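Local coordinates for putative exported protein (Bordetella pertussis Tohama I, PDB 2PFY) that binds pyroglutamic acid as the extracytoplasmic solute receptor of a tripartite ATP-independent periplasmic (TRAP) transport system, to which it probably delivers the ligand, at residues 182-190 / 248-256; 91-102 / 291-301. One frame throughout, in Å; residues are numbered along the deposited sequence.

Interaction 1. Residues 182-190 / 248-256. With PCA (pyroglutamic acid), chain E.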
loop_
_atom_site.group_PDB
_atom_site.type_symbol
_atom_site.label_atom_id
_atom_site.label_comp_id
_atom_site.label_asym_id
_atom_site.label_seq_id
_atom_site.Cartn_x
_atom_site.Cartn_y
_atom_site.Cartn_z
ATOM N N THR A 182 -2.505 8.017 6.306
ATOM C CA THR A 182 -2.535 6.547 6.238
ATOM C C THR A 182 -3.971 6.091 6.418
ATOM O O THR A 182 -4.838 6.912 6.774
ATOM C CB THR A 182 -1.552 5.855 7.264
ATOM O OG1 THR A 182 -1.420 4.462 6.945
ATOM C CG2 THR A 182 -1.991 6.004 8.767
ATOM N N SER A 183 -4.215 4.791 6.205
ATOM C CA SER A 183 -5.545 4.228 6.299
ATOM C C SER A 183 -5.966 4.089 7.760
ATOM O O SER A 183 -5.107 4.115 8.702
ATOM C CB SER A 183 -5.581 2.827 5.667
ATOM O OG SER A 183 -4.683 2.000 6.395
ATOM N N PRO A 184 -7.272 3.883 7.964
ATOM C CA PRO A 184 -7.730 3.469 9.293
ATOM C C PRO A 184 -7.201 2.074 9.688
ATOM O O PRO A 184 -7.162 1.762 10.876
ATOM C CB PRO A 184 -9.264 3.495 9.175
ATOM C CG PRO A 184 -9.548 3.297 7.662
ATOM C CD PRO A 184 -8.393 4.067 7.015
ATOM N N ALA A 185 -6.746 1.257 8.721
ATOM C CA ALA A 185 -6.167 -0.053 9.084
ATOM C C ALA A 185 -4.867 0.109 9.873
ATOM O O ALA A 185 -4.663 -0.551 10.894
ATOM C CB ALA A 185 -5.914 -0.911 7.842
ATOM N N THR A 186 -3.980 0.974 9.372
ATOM C CA THR A 186 -2.722 1.295 10.084
ATOM C C THR A 186 -3.043 1.997 11.406
ATOM O O THR A 186 -2.388 1.754 12.428
ATOM C CB THR A 186 -1.815 2.151 9.205
ATOM O OG1 THR A 186 -1.339 1.333 8.120
ATOM C CG2 THR A 186 -0.593 2.701 9.998
ATOM N N GLY A 187 -4.054 2.862 11.385
ATOM C CA GLY A 187 -4.521 3.503 12.619
ATOM C C GLY A 187 -4.891 2.488 13.712
ATOM O O GLY A 187 -4.524 2.648 14.884
ATOM N N VAL A 188 -5.633 1.448 13.340
ATOM C CA VAL A 188 -5.951 0.380 14.302
ATOM C C VAL A 188 -4.760 -0.550 14.599
ATOM O O VAL A 188 -4.467 -0.809 15.778
ATOM C CB VAL A 188 -7.257 -0.424 13.869
ATOM C CG1 VAL A 188 -7.591 -1.618 14.839
ATOM C CG2 VAL A 188 -8.445 0.555 13.827
ATOM N N ASP A 189 -4.086 -1.057 13.544
ATOM C CA ASP A 189 -2.831 -1.854 13.693
ATOM C C ASP A 189 -1.905 -1.222 14.749
ATOM O O ASP A 189 -1.373 -1.914 15.639
ATOM C CB ASP A 189 -2.015 -1.920 12.381
ATOM C CG ASP A 189 -2.743 -2.614 11.214
ATOM O OD1 ASP A 189 -3.744 -3.350 11.402
ATOM O OD2 ASP A 189 -2.254 -2.428 10.062
ATOM N N SER A 190 -1.703 0.100 14.653
ATOM C CA SER A 190 -0.716 0.735 15.509
ATOM C C SER A 190 -1.365 1.436 16.700
ATOM O O SER A 190 -0.658 2.101 17.449
ATOM C CB SER A 190 0.131 1.757 14.730
ATOM O OG SER A 190 -0.733 2.782 14.301
ATOM N N THR A 248 -13.379 -1.270 6.145
ATOM C CA THR A 248 -13.002 0.144 6.195
ATOM C C THR A 248 -13.819 0.909 7.276
ATOM O O THR A 248 -13.240 1.637 8.086
ATOM C CB THR A 248 -13.094 0.836 4.808
ATOM O OG1 THR A 248 -12.108 0.276 3.915
ATOM C CG2 THR A 248 -12.788 2.340 4.971
ATOM N N ARG A 249 -15.136 0.703 7.314
ATOM C CA ARG A 249 -15.974 1.359 8.334
ATOM C C ARG A 249 -15.704 0.867 9.727
ATOM O O ARG A 249 -15.592 1.703 10.611
ATOM C CB ARG A 249 -17.501 1.262 8.079
ATOM C CG ARG A 249 -18.026 2.047 6.903
ATOM C CD ARG A 249 -17.356 3.415 6.777
ATOM N NE ARG A 249 -17.662 4.396 7.826
ATOM C CZ ARG A 249 -17.041 5.580 7.891
ATOM N NH1 ARG A 249 -16.094 5.887 6.992
ATOM N NH2 ARG A 249 -17.354 6.465 8.828
ATOM N N GLU A 250 -15.583 -0.461 9.927
ATOM C CA GLU A 250 -15.302 -1.023 11.262
ATOM C C GLU A 250 -14.014 -0.482 11.831
ATOM O O GLU A 250 -13.911 -0.244 13.057
ATOM C CB GLU A 250 -15.189 -2.549 11.304
ATOM C CG GLU A 250 -15.731 -3.263 10.125
ATOM C CD GLU A 250 -16.405 -4.592 10.480
ATOM O OE1 GLU A 250 -15.924 -5.276 11.431
ATOM O OE2 GLU A 250 -17.415 -4.932 9.809
ATOM N N LEU A 251 -13.009 -0.333 10.960
ATOM C CA LEU A 251 -11.722 0.214 11.400
ATOM C C LEU A 251 -11.860 1.694 11.790
ATOM O O LEU A 251 -11.305 2.134 12.771
ATOM C CB LEU A 251 -10.659 0.023 10.293
ATOM C CG LEU A 251 -10.329 -1.468 10.056
ATOM C CD1 LEU A 251 -9.522 -1.616 8.729
ATOM C CD2 LEU A 251 -9.535 -2.097 11.184
ATOM N N THR A 252 -12.615 2.443 11.010
ATOM C CA THR A 252 -12.857 3.867 11.296
ATOM C C THR A 252 -13.653 4.009 12.602
ATOM O O THR A 252 -13.288 4.821 13.453
ATOM C CB THR A 252 -13.592 4.523 10.128
ATOM O OG1 THR A 252 -12.848 4.236 8.949
ATOM C CG2 THR A 252 -13.668 6.072 10.295
ATOM N N ASP A 253 -14.686 3.179 12.786
ATOM C CA ASP A 253 -15.464 3.178 14.059
ATOM C C ASP A 253 -14.544 2.863 15.239
ATOM O O ASP A 253 -14.709 3.434 16.328
ATOM C CB ASP A 253 -16.606 2.155 14.035
ATOM C CG ASP A 253 -17.703 2.478 13.006
ATOM O OD1 ASP A 253 -17.993 3.657 12.698
ATOM O OD2 ASP A 253 -18.336 1.514 12.510
ATOM N N THR A 254 -13.568 1.964 15.028
ATOM C CA THR A 254 -12.614 1.609 16.083
ATOM C C THR A 254 -11.790 2.816 16.584
ATOM O O THR A 254 -11.564 2.953 17.798
ATOM C CB THR A 254 -11.687 0.427 15.662
ATOM O OG1 THR A 254 -12.491 -0.720 15.393
ATOM C CG2 THR A 254 -10.679 0.061 16.793
ATOM N N LEU A 255 -11.321 3.651 15.657
ATOM C CA LEU A 255 -10.581 4.866 16.002
ATOM C C LEU A 255 -11.439 5.736 16.933
ATOM O O LEU A 255 -10.952 6.180 17.968
ATOM C CB LEU A 255 -10.265 5.663 14.715
ATOM C CG LEU A 255 -9.404 4.925 13.658
ATOM C CD1 LEU A 255 -9.215 5.846 12.477
ATOM C CD2 LEU A 255 -8.009 4.465 14.225
ATOM N N ALA A 256 -12.707 5.944 16.550
ATOM C CA ALA A 256 -13.651 6.779 17.317
ATOM C C ALA A 256 -14.010 6.182 18.654
ATOM O O ALA A 256 -14.062 6.914 19.658
ATOM C CB ALA A 256 -14.931 7.103 16.508
HETATM N N PCA E . -0.674 1.892 5.545
HETATM C CA PCA E . 0.690 1.842 4.970
HETATM C CB PCA E . 0.648 2.296 3.531
HETATM C CG PCA E . -0.770 2.703 3.262
HETATM C CD PCA E . -1.515 2.400 4.519
HETATM O OE PCA E . -2.729 2.523 4.645
HETATM C C PCA E . 1.630 2.724 5.769
HETATM O O PCA E . 2.861 2.686 5.662
HETATM O OXT PCA E . 1.142 3.511 6.560
#
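The pyroglutamate pocket of this DctP-type receptor is built in part on the short helix 184-189, whose outer side packs against helix 223-257 through Pro184, Ala185, Gly187 and Val188. Pro184 is a knob in a hole formed by Thr248, Leu251, Thr252 and Leu255: its CB lies 3.9 Å from Leu251 CB, while CG rests near the hydroxyl of Thr252. That hydroxyl is turned back to its own helix and donates to Thr248 O, which also accepts Thr252 N from the other face of the carbonyl plane. The two methyls of Leu251 divide between neighbours, CD1 reaching Ala185 and CD2 reaching Val188, whose side chain crosses that of Leu251 at about a right angle. With Val188 CG1 anti to the backbone N (chi1 177°), CG2 is directed at the facing helix and lies 3.7 Å from Thr254 CB. Leu255 CD2 lies against the bare backbone of Gly187, and the helix axes cross at 48°.

The ligand is held by the start of this helix and the residues leading into it. Ser183, its N-cap, holds OG 3.2 Å from Thr186 N in a nearly straight bond, with a weaker one from Ala185 N, and the same hydroxyl donates to PCA OE at 2.7 Å. Ser183 N gives that lactam oxygen a second bond. The lactam N-H in turn points almost directly at Thr186 OG1 (2.7 Å, 173°), and Thr182 OG1 donates to carboxylate oxygen OXT at 2.8 Å. Arg48, Arg143 and Thr165 also bind the ligand.

No hydrogen bond joins the two segments, so mostly apolar packing backs a helix start whose polar atoms read both the donor and the acceptor of the lactam, and the partial positive charge of the helix N terminus would be expected to favour the carbonyl oxygen.

Interaction 2. Residues 91-102 / 291-301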
loop_
_atom_site.group_PDB
_atom_site.type_symbol
_atom_site.label_atom_id
_atom_site.label_comp_id
_atom_site.label_asym_id
_atom_site.label_seq_id
_atom_site.Cartn_x
_atom_site.Cartn_y
_atom_site.Cartn_z
ATOM N N GLU A 91 -13.567 3.012 -8.264
ATOM C CA GLU A 91 -12.544 3.656 -9.115
ATOM C C GLU A 91 -11.179 2.974 -8.956
ATOM O O GLU A 91 -10.488 2.760 -9.952
ATOM C CB GLU A 91 -12.392 5.140 -8.795
ATOM C CG GLU A 91 -13.538 6.005 -9.231
ATOM C CD GLU A 91 -13.396 7.414 -8.689
ATOM O OE1 GLU A 91 -13.436 7.603 -7.451
ATOM O OE2 GLU A 91 -13.219 8.331 -9.506
ATOM N N SER A 92 -10.777 2.694 -7.702
ATOM C CA SER A 92 -9.485 2.041 -7.419
ATOM C C SER A 92 -9.359 0.725 -8.183
ATOM O O SER A 92 -8.305 0.424 -8.767
ATOM C CB SER A 92 -9.305 1.809 -5.898
ATOM O OG SER A 92 -7.971 1.408 -5.577
ATOM N N GLU A 93 -10.443 -0.039 -8.164
ATOM C CA GLU A 93 -10.519 -1.350 -8.783
ATOM C C GLU A 93 -10.347 -1.279 -10.309
ATOM O O GLU A 93 -9.663 -2.106 -10.889
ATOM C CB GLU A 93 -11.810 -2.061 -8.409
ATOM C CG GLU A 93 -11.777 -3.540 -8.803
ATOM C CD GLU A 93 -13.062 -4.291 -8.553
ATOM O OE1 GLU A 93 -13.955 -3.791 -7.827
ATOM O OE2 GLU A 93 -13.170 -5.413 -9.094
ATOM N N LYS A 94 -10.955 -0.269 -10.921
ATOM C CA LYS A 94 -10.851 -0.017 -12.343
ATOM C C LYS A 94 -9.436 0.424 -12.655
ATOM O O LYS A 94 -8.822 -0.073 -13.601
ATOM C CB LYS A 94 -11.859 1.056 -12.764
ATOM C CG LYS A 94 -11.916 1.335 -14.289
ATOM C CD LYS A 94 -13.170 2.168 -14.638
ATOM C CE LYS A 94 -13.300 2.385 -16.163
ATOM N NZ LYS A 94 -12.543 1.344 -16.963
ATOM N N LEU A 95 -8.897 1.322 -11.833
ATOM C CA LEU A 95 -7.507 1.732 -11.982
ATOM C C LEU A 95 -6.550 0.524 -11.882
ATOM O O LEU A 95 -5.600 0.410 -12.665
ATOM C CB LEU A 95 -7.145 2.843 -10.974
ATOM C CG LEU A 95 -5.713 3.425 -11.011
ATOM C CD1 LEU A 95 -5.340 4.019 -12.423
ATOM C CD2 LEU A 95 -5.464 4.460 -9.922
ATOM N N TRP A 96 -6.812 -0.375 -10.928
ATOM C CA TRP A 96 -5.969 -1.551 -10.701
ATOM C C TRP A 96 -5.992 -2.489 -11.919
ATOM O O TRP A 96 -4.961 -2.984 -12.371
ATOM C CB TRP A 96 -6.367 -2.284 -9.404
ATOM C CG TRP A 96 -5.649 -3.619 -9.227
ATOM C CD1 TRP A 96 -6.210 -4.867 -9.287
ATOM C CD2 TRP A 96 -4.243 -3.830 -9.016
ATOM N NE1 TRP A 96 -5.259 -5.832 -9.099
ATOM C CE2 TRP A 96 -4.041 -5.233 -8.934
ATOM C CE3 TRP A 96 -3.135 -2.968 -8.852
ATOM C CZ2 TRP A 96 -2.778 -5.805 -8.726
ATOM C CZ3 TRP A 96 -1.878 -3.531 -8.642
ATOM C CH2 TRP A 96 -1.714 -4.949 -8.572
ATOM N N LYS A 97 -7.186 -2.716 -12.442
ATOM C CA LYS A 97 -7.374 -3.554 -13.629
ATOM C C LYS A 97 -6.546 -3.015 -14.834
ATOM O O LYS A 97 -5.938 -3.796 -15.565
ATOM C CB LYS A 97 -8.866 -3.628 -13.943
ATOM C CG LYS A 97 -9.463 -5.044 -13.895
ATOM C CD LYS A 97 -10.798 -5.091 -14.713
ATOM C CE LYS A 97 -10.669 -5.952 -15.997
ATOM N NZ LYS A 97 -11.241 -5.267 -17.201
ATOM N N ALA A 98 -6.484 -1.691 -14.994
ATOM C CA ALA A 98 -5.623 -1.014 -15.995
ATOM C C ALA A 98 -4.127 -1.008 -15.648
ATOM O O ALA A 98 -3.271 -0.952 -16.548
ATOM C CB ALA A 98 -6.081 0.451 -16.190
ATOM N N THR A 99 -3.809 -1.015 -14.352
ATOM C CA THR A 99 -2.416 -0.904 -13.890
ATOM C C THR A 99 -1.706 -2.260 -13.891
ATOM O O THR A 99 -0.540 -2.375 -14.343
ATOM C CB THR A 99 -2.358 -0.288 -12.475
ATOM O OG1 THR A 99 -2.982 0.999 -12.492
ATOM C CG2 THR A 99 -0.943 -0.127 -11.990
ATOM N N ARG A 100 -2.420 -3.274 -13.394
ATOM C CA ARG A 100 -1.859 -4.604 -13.149
ATOM C C ARG A 100 -1.038 -5.211 -14.315
ATOM O O ARG A 100 0.105 -5.616 -14.093
ATOM C CB ARG A 100 -2.957 -5.574 -12.741
ATOM C CG ARG A 100 -2.401 -6.785 -12.033
ATOM C CD ARG A 100 -3.424 -7.864 -11.829
ATOM N NE ARG A 100 -2.735 -9.073 -11.384
ATOM C CZ ARG A 100 -3.324 -10.060 -10.732
ATOM N NH1 ARG A 100 -4.620 -9.987 -10.492
ATOM N NH2 ARG A 100 -2.628 -11.115 -10.339
ATOM N N PRO A 101 -1.627 -5.300 -15.545
ATOM C CA PRO A 101 -0.832 -5.984 -16.587
ATOM C C PRO A 101 0.469 -5.260 -16.915
ATOM O O PRO A 101 1.473 -5.920 -17.184
ATOM C CB PRO A 101 -1.785 -6.063 -17.801
ATOM C CG PRO A 101 -2.887 -5.147 -17.527
ATOM C CD PRO A 101 -2.963 -4.910 -16.043
ATOM N N LEU A 102 0.453 -3.927 -16.881
ATOM C CA LEU A 102 1.667 -3.132 -17.049
ATOM C C LEU A 102 2.727 -3.400 -15.984
ATOM O O LEU A 102 3.929 -3.513 -16.289
ATOM C CB LEU A 102 1.323 -1.637 -17.091
ATOM C CG LEU A 102 0.644 -1.174 -18.384
ATOM C CD1 LEU A 102 0.085 0.245 -18.211
ATOM C CD2 LEU A 102 1.624 -1.249 -19.556
ATOM N N ASP A 291 3.316 4.459 -22.078
ATOM C CA ASP A 291 2.746 3.408 -21.240
ATOM C C ASP A 291 1.828 4.037 -20.187
ATOM O O ASP A 291 0.703 3.589 -19.994
ATOM C CB ASP A 291 3.850 2.548 -20.608
ATOM C CG ASP A 291 4.731 1.836 -21.662
ATOM O OD1 ASP A 291 5.089 0.661 -21.462
ATOM O OD2 ASP A 291 5.083 2.467 -22.681
ATOM N N GLY A 292 2.307 5.099 -19.551
ATOM C CA GLY A 292 1.480 5.932 -18.678
ATOM C C GLY A 292 0.166 6.348 -19.321
ATOM O O GLY A 292 -0.916 6.076 -18.777
ATOM N N GLN A 293 0.254 6.995 -20.489
ATOM C CA GLN A 293 -0.947 7.438 -21.206
ATOM C C GLN A 293 -1.908 6.303 -21.556
ATOM O O GLN A 293 -3.120 6.473 -21.440
ATOM C CB GLN A 293 -0.602 8.265 -22.457
ATOM C CG GLN A 293 -0.160 9.712 -22.171
ATOM C CD GLN A 293 -1.247 10.589 -21.529
ATOM O OE1 GLN A 293 -2.451 10.346 -21.674
ATOM N NE2 GLN A 293 -0.810 11.617 -20.808
ATOM N N GLN A 294 -1.390 5.146 -21.967
ATOM C CA GLN A 294 -2.291 4.017 -22.237
ATOM C C GLN A 294 -2.956 3.459 -20.971
ATOM O O GLN A 294 -4.053 2.901 -21.039
ATOM C CB GLN A 294 -1.699 2.906 -23.145
ATOM C CG GLN A 294 -0.251 2.462 -22.925
ATOM C CD GLN A 294 0.240 1.455 -23.998
ATOM O OE1 GLN A 294 -0.258 0.321 -24.087
ATOM N NE2 GLN A 294 1.224 1.873 -24.804
ATOM N N LEU A 295 -2.291 3.626 -19.828
ATOM C CA LEU A 295 -2.867 3.240 -18.527
ATOM C C LEU A 295 -4.035 4.183 -18.184
ATOM O O LEU A 295 -5.156 3.739 -17.937
ATOM C CB LEU A 295 -1.784 3.231 -17.434
ATOM C CG LEU A 295 -2.050 2.699 -16.012
ATOM C CD1 LEU A 295 -0.773 2.730 -15.182
ATOM C CD2 LEU A 295 -3.149 3.483 -15.307
ATOM N N LEU A 296 -3.756 5.482 -18.191
ATOM C CA LEU A 296 -4.771 6.502 -17.935
ATOM C C LEU A 296 -5.966 6.430 -18.898
ATOM O O LEU A 296 -7.117 6.501 -18.459
ATOM C CB LEU A 296 -4.136 7.888 -17.944
ATOM C CG LEU A 296 -3.993 8.727 -16.670
ATOM C CD1 LEU A 296 -3.830 7.904 -15.368
ATOM C CD2 LEU A 296 -2.882 9.762 -16.830
ATOM N N ASP A 297 -5.697 6.258 -20.197
ATOM C CA ASP A 297 -6.761 5.997 -21.184
ATOM C C ASP A 297 -7.606 4.782 -20.821
ATOM O O ASP A 297 -8.844 4.860 -20.823
ATOM C CB ASP A 297 -6.184 5.812 -22.607
ATOM C CG ASP A 297 -5.518 7.074 -23.144
ATOM O OD1 ASP A 297 -5.881 8.186 -22.690
ATOM O OD2 ASP A 297 -4.621 6.943 -24.025
ATOM N N ALA A 298 -6.945 3.666 -20.509
ATOM C CA ALA A 298 -7.635 2.448 -20.082
ATOM C C ALA A 298 -8.512 2.675 -18.839
ATOM O O ALA A 298 -9.654 2.199 -18.788
ATOM C CB ALA A 298 -6.640 1.314 -19.838
ATOM N N TYR A 299 -7.972 3.395 -17.850
ATOM C CA TYR A 299 -8.719 3.733 -16.632
ATOM C C TYR A 299 -9.930 4.604 -16.943
ATOM O O TYR A 299 -11.061 4.274 -16.561
ATOM C CB TYR A 299 -7.821 4.461 -15.620
ATOM C CG TYR A 299 -8.558 5.058 -14.426
ATOM C CD1 TYR A 299 -9.406 4.277 -13.631
ATOM C CD2 TYR A 299 -8.397 6.403 -14.090
ATOM C CE1 TYR A 299 -10.080 4.829 -12.520
ATOM C CE2 TYR A 299 -9.066 6.967 -12.981
ATOM C CZ TYR A 299 -9.895 6.174 -12.207
ATOM O OH TYR A 299 -10.548 6.732 -11.135
ATOM N N ARG A 300 -9.684 5.712 -17.648
ATOM C CA ARG A 300 -10.735 6.698 -17.906
ATOM C C ARG A 300 -11.717 6.264 -19.008
ATOM O O ARG A 300 -12.716 6.943 -19.256
ATOM C CB ARG A 300 -10.147 8.108 -18.102
ATOM C CG ARG A 300 -9.930 8.847 -16.763
ATOM C CD ARG A 300 -9.041 10.089 -16.894
ATOM N NE ARG A 300 -8.798 10.899 -15.674
ATOM C CZ ARG A 300 -9.519 10.937 -14.538
ATOM N NH1 ARG A 300 -10.613 10.199 -14.345
ATOM N NH2 ARG A 300 -9.132 11.753 -13.568
ATOM N N LYS A 301 -11.441 5.109 -19.623
ATOM C CA LYS A 301 -12.376 4.413 -20.516
ATOM C C LYS A 301 -13.692 4.084 -19.788
ATOM O O LYS A 301 -14.075 2.917 -19.615
ATOM C CB LYS A 301 -11.718 3.134 -21.066
ATOM C CG LYS A 301 -12.520 2.360 -22.128
ATOM C CD LYS A 301 -12.149 2.768 -23.548
ATOM C CE LYS A 301 -12.952 1.962 -24.577
ATOM N NZ LYS A 301 -12.506 2.226 -25.977
#
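Tyr299 lays its ring across the backbone of Leu95 where two helices of this periplasmic-binding-protein fold pack together: helix 89-108 and the C-terminal helix 290-300, which run roughly antiparallel, at 145°, with their axes 8.5 Å apart. CG of Tyr299 is anti to its backbone N (chi1 170°), which carries the ring along the partner helix toward Glu91. One face is covered by Leu95 CD1, placed 3.9 Å above the plane and shifted toward the rim, and Leu95 CB adds an off-centre CH-pi contact. Glu91 O comes within 3.3 Å of Tyr299 CE1, approaching the ring obliquely. The phenol oxygen passes beside the CB and CG of Glu91, but its hydrogen-bond partner is Leu85 O, while Glu91 OE1 is bound to Ser88; the hydroxyl thus ties the loop before helix 89-108 to the C-terminal helix.

Toward the other end, Leu295 is the knob, seated among Leu95, Ala98, Thr99 and Leu102. Its CD2 meets Leu95 CD1 at 3.7 Å and also lies beside Thr99 OG1, which is engaged with Leu95 O, the donor standing above the carbonyl plane. Leu102 slants over the near end of the same leucine, its CD1 3.6 Å from Leu295 CB. Alongside Leu295 and Tyr299, Ala98 and Ala298 meet methyl to methyl, CB to CB at 3.8 Å, whereas the backbones come nearest at Leu95 and Tyr299. Asp291 borders the Leu102 end and pairs in a salt bridge with Arg106, one turn farther along the first helix.

On the exposed side of the contact, Lys94 extends past the ring and bends only at its end, putting NZ 3.4 Å from Lys301 O in a weak hydrogen bond with the last residue of the chain.

Overall arrangement
From the N terminus, the chain passes three strands and two helices before helix 89-108, which supplies the earlier half of interaction 2; that loop is closed by the last helix, with segment 291-301 beginning 189 residues on from the end of segment 91-102. Interaction 1 is nested within it: helix 184-189 follows strand 180-182, and the chain passes through strands 198-201 and 208-214 before helix 223-257 returns to close the smaller loop. The centres lie 28 Å apart, and the nearest atoms are about 10 Å from one another, without touching. Interaction 1 ties the ligand pocket to the long helix; interaction 2 ties the chain's end to helix 89-108. Helix 223-257 links them indirectly, since its Glu237, Trp241 and Arg245 meet helix 89-108.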